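Uncharacterized protein YppE (Bacillus subtilis, PDB 2IM8) is of unknown function but folds as a compact, single-chain, all-helical protein of the bacterial DUF1798 family. Local coordinates at residues Asp80-Leu85 and Glu104-Thr109. Residues are numbered along the deposited sequence; the frame is centred on the assembly and turned at random.
Sequences DNFLEL and ESVLYT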
ATOM      1  N   ASP A  80       3.004   0.187   8.049  1.00 15.05           N
ATOM      2  CA  ASP A  80       4.461   0.205   8.155  1.00 16.61           C
ATOM      3  C   ASP A  80       5.176  -0.345   6.940  1.00 13.99           C
ATOM      4  O   ASP A  80       6.181   0.214   6.521  1.00 15.09           O
ATOM      5  CB  ASP A  80       4.927  -0.534   9.412  1.00 19.45           C
ATOM      6  CG  ASP A  80       4.396   0.101  10.683  1.00 21.87           C
ATOM      7  OD1 ASP A  80       4.115   1.319  10.659  1.00 19.54           O
ATOM      8  OD2 ASP A  80       4.271  -0.611  11.703  1.00 27.46           O
ATOM      9  N   ASN A  81       4.666  -1.424   6.359  1.00 13.63           N
ATOM     10  CA  ASN A  81       5.325  -1.990   5.184  1.00 13.89           C
ATOM     11  C   ASN A  81       5.169  -1.062   3.977  1.00 11.84           C
ATOM     12  O   ASN A  81       6.122  -0.841   3.229  1.00 12.10           O
ATOM     13  CB  ASN A  81       4.754  -3.371   4.849  1.00 15.59           C
ATOM     14  CG  ASN A  81       5.261  -4.458   5.782  1.00 16.97           C
ATOM     15  OD1 ASN A  81       6.438  -4.477   6.157  1.00 17.52           O
ATOM     16  ND2 ASN A  81       4.381  -5.383   6.139  1.00 16.90           N
ATOM     17  N   PHE A  82       3.969  -0.520   3.796  1.00  8.16           N
ATOM     18  CA  PHE A  82       3.692   0.380   2.688  1.00  7.94           C
ATOM     19  C   PHE A  82       4.576   1.619   2.752  1.00  9.40           C
ATOM     20  O   PHE A  82       5.146   2.035   1.742  1.00  9.62           O
ATOM     21  CB  PHE A  82       2.219   0.783   2.709  1.00  7.07           C
ATOM     22  CG  PHE A  82       1.817   1.700   1.586  1.00  7.68           C
ATOM     23  CD1 PHE A  82       1.746   1.235   0.272  1.00  9.45           C
ATOM     24  CD2 PHE A  82       1.494   3.028   1.843  1.00 11.54           C
ATOM     25  CE1 PHE A  82       1.352   2.089  -0.773  1.00 10.75           C
ATOM     26  CE2 PHE A  82       1.098   3.890   0.802  1.00  9.91           C
ATOM     27  CZ  PHE A  82       1.030   3.413  -0.505  1.00  9.21           C
ATOM     28  N   LEU A  83       4.692   2.217   3.937  1.00 10.54           N
ATOM     29  CA  LEU A  83       5.530   3.406   4.084  1.00 12.73           C
ATOM     30  C   LEU A  83       7.004   3.096   3.868  1.00 11.38           C
ATOM     31  O   LEU A  83       7.751   3.935   3.360  1.00 12.19           O
ATOM     32  CB  LEU A  83       5.329   4.049   5.458  1.00 16.18           C
ATOM     33  CG  LEU A  83       4.128   4.989   5.598  1.00 20.61           C
ATOM     34  CD1 LEU A  83       2.865   4.288   5.156  1.00 22.38           C
ATOM     35  CD2 LEU A  83       4.013   5.442   7.045  1.00 20.87           C
ATOM     36  N   GLU A  84       7.444   1.906   4.260  1.00 10.64           N
ATOM     37  CA  GLU A  84       8.843   1.565   4.026  1.00  8.87           C
ATOM     38  C   GLU A  84       9.022   1.439   2.513  1.00  9.37           C
ATOM     39  O   GLU A  84       9.989   1.955   1.949  1.00  7.21           O
ATOM     40  CB  GLU A  84       9.227   0.257   4.712  1.00 12.62           C
ATOM     41  CG  GLU A  84      10.596  -0.269   4.264  1.00 14.24           C
ATOM     42  CD  GLU A  84      11.130  -1.415   5.105  1.00 16.11           C
ATOM     43  OE1 GLU A  84      10.321  -2.211   5.634  1.00 16.46           O
ATOM     44  OE2 GLU A  84      12.374  -1.523   5.213  1.00 14.55           O
ATOM     45  N   LEU A  85       8.072   0.761   1.868  1.00 10.46           N
ATOM     46  CA  LEU A  85       8.103   0.566   0.419  1.00 12.17           C
ATOM     47  C   LEU A  85       8.216   1.917  -0.283  1.00 10.49           C
ATOM     48  O   LEU A  85       9.026   2.079  -1.198  1.00 11.47           O
ATOM     49  CB  LEU A  85       6.844  -0.200  -0.029  1.00 12.97           C
ATOM     50  CG  LEU A  85       6.169  -0.074  -1.408  1.00 20.64           C
ATOM     51  CD1 LEU A  85       7.159   0.237  -2.524  1.00 18.33           C
ATOM     52  CD2 LEU A  85       5.423  -1.385  -1.683  1.00 18.54           C
ATOM     53  N   GLU A 104       5.297  -7.717  -1.730  1.00  9.99           N
ATOM     54  CA  GLU A 104       4.389  -8.863  -1.884  1.00 11.83           C
ATOM     55  C   GLU A 104       3.297  -8.872  -0.808  1.00 10.33           C
ATOM     56  O   GLU A 104       2.136  -9.181  -1.080  1.00 10.04           O
ATOM     57  CB  GLU A 104       5.152 -10.180  -1.767  1.00 19.12           C
ATOM     58  CG  GLU A 104       6.120 -10.494  -2.881  1.00 26.74           C
ATOM     59  CD  GLU A 104       6.730 -11.867  -2.678  1.00 26.70           C
ATOM     60  OE1 GLU A 104       7.276 -12.122  -1.578  1.00 32.19           O
ATOM     61  OE2 GLU A 104       6.660 -12.691  -3.603  1.00 30.05           O
ATOM     62  N   SER A 105       3.699  -8.561   0.418  1.00  8.28           N
ATOM     63  CA  SER A 105       2.788  -8.533   1.563  1.00 11.25           C
ATOM     64  C   SER A 105       1.715  -7.451   1.402  1.00  9.69           C
ATOM     65  O   SER A 105       0.518  -7.684   1.627  1.00 11.97           O
ATOM     66  CB  SER A 105       3.596  -8.282   2.839  1.00  8.47           C
ATOM     67  OG  SER A 105       2.762  -8.202   3.967  1.00 13.25           O
ATOM     68  N   VAL A 106       2.157  -6.263   1.025  1.00  8.44           N
ATOM     69  CA  VAL A 106       1.252  -5.135   0.828  1.00  8.14           C
ATOM     70  C   VAL A 106       0.269  -5.427  -0.308  1.00  6.96           C
ATOM     71  O   VAL A 106      -0.945  -5.303  -0.145  1.00  7.66           O
ATOM     72  CB  VAL A 106       2.060  -3.850   0.499  1.00 15.77           C
ATOM     73  CG1 VAL A 106       1.129  -2.746  -0.019  1.00 16.63           C
ATOM     74  CG2 VAL A 106       2.806  -3.381   1.752  1.00 15.57           C
ATOM     75  N   LEU A 107       0.800  -5.833  -1.455  1.00 11.37           N
ATOM     76  CA  LEU A 107      -0.032  -6.113  -2.615  1.00 10.31           C
ATOM     77  C   LEU A 107      -1.095  -7.175  -2.351  1.00 11.25           C
ATOM     78  O   LEU A 107      -2.240  -6.998  -2.754  1.00 10.07           O
ATOM     79  CB  LEU A 107       0.842  -6.520  -3.812  1.00 11.75           C
ATOM     80  CG  LEU A 107       1.597  -5.352  -4.474  1.00 10.27           C
ATOM     81  CD1 LEU A 107       2.538  -5.878  -5.541  1.00 11.93           C
ATOM     82  CD2 LEU A 107       0.592  -4.354  -5.078  1.00  9.01           C
ATOM     83  N   TYR A 108      -0.724  -8.263  -1.676  1.00  8.87           N
ATOM     84  CA  TYR A 108      -1.698  -9.320  -1.403  1.00 13.78           C
ATOM     85  C   TYR A 108      -2.837  -8.833  -0.526  1.00 10.92           C
ATOM     86  O   TYR A 108      -4.006  -9.101  -0.807  1.00 14.61           O
ATOM     87  CB  TYR A 108      -1.053 -10.546  -0.744  1.00 12.90           C
ATOM     88  CG  TYR A 108      -2.113 -11.533  -0.308  1.00 14.85           C
ATOM     89  CD1 TYR A 108      -2.902 -12.188  -1.249  1.00 12.86           C
ATOM     90  CD2 TYR A 108      -2.410 -11.718   1.040  1.00 14.85           C
ATOM     91  CE1 TYR A 108      -3.967 -12.991  -0.869  1.00 14.71           C
ATOM     92  CE2 TYR A 108      -3.478 -12.527   1.438  1.00 12.40           C
ATOM     93  CZ  TYR A 108      -4.253 -13.155   0.477  1.00 15.65           C
ATOM     94  OH  TYR A 108      -5.344 -13.908   0.847  1.00 15.44           O
ATOM     95  N   THR A 109      -2.512  -8.126   0.550  1.00 11.82           N
ATOM     96  CA  THR A 109      -3.573  -7.632   1.414  1.00 10.78           C
ATOM     97  C   THR A 109      -4.465  -6.675   0.629  1.00 10.69           C
ATOM     98  O   THR A 109      -5.688  -6.713   0.770  1.00  9.31           O
ATOM     99  CB  THR A 109      -3.011  -6.924   2.664  1.00 17.71           C
ATOM    100  OG1 THR A 109      -2.244  -7.859   3.430  1.00 21.45           O
ATOM    101  CG2 THR A 109      -4.157  -6.370   3.532  1.00 19.32           C
TER
HETATM  102  O   HOH W   1       1.586  -5.660   4.522  1.00 14.85           O
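Val106 faces Asn81 and Phe82 where the helical segments 80-85 and 104-109, running more antiparallel than parallel at 124°, bring their axes within 9.4 Å; the CA atoms of Phe82 and Val106 are 6.3 Å apart. The valine serves both neighbours because its two methyls diverge from one short, branched side chain. CG2, anti to the carbonyl carbon, rests on the Asn81-Phe82 step of the other helix, with Val106 CG2 3.7 Å from both Asn81 CB and Phe82 N. CG1, anti to the backbone N (chi1 167°), reaches the phenyl ring, Val106 CG1 meeting Phe82 CD1 at 4.0 Å, and the two side chains cross at about a right angle. A broad, flat aromatic suits this buried place, since Phe82 also packs on Met13 and Val16 of helix 3-29 and on Ala51 of helix 36-64. Towards the partly exposed margin, polar residues take over: a water accepts a hydrogen bond from Asn81 ND2 at 3.2 Å and makes another with Ser105 OG at 2.9 Å. Amide and hydroxyl suit this margin because both can bond to water. The contact thus joins two consecutive helices, 72-91 and 96-121, of an all-helical four-helix bundle.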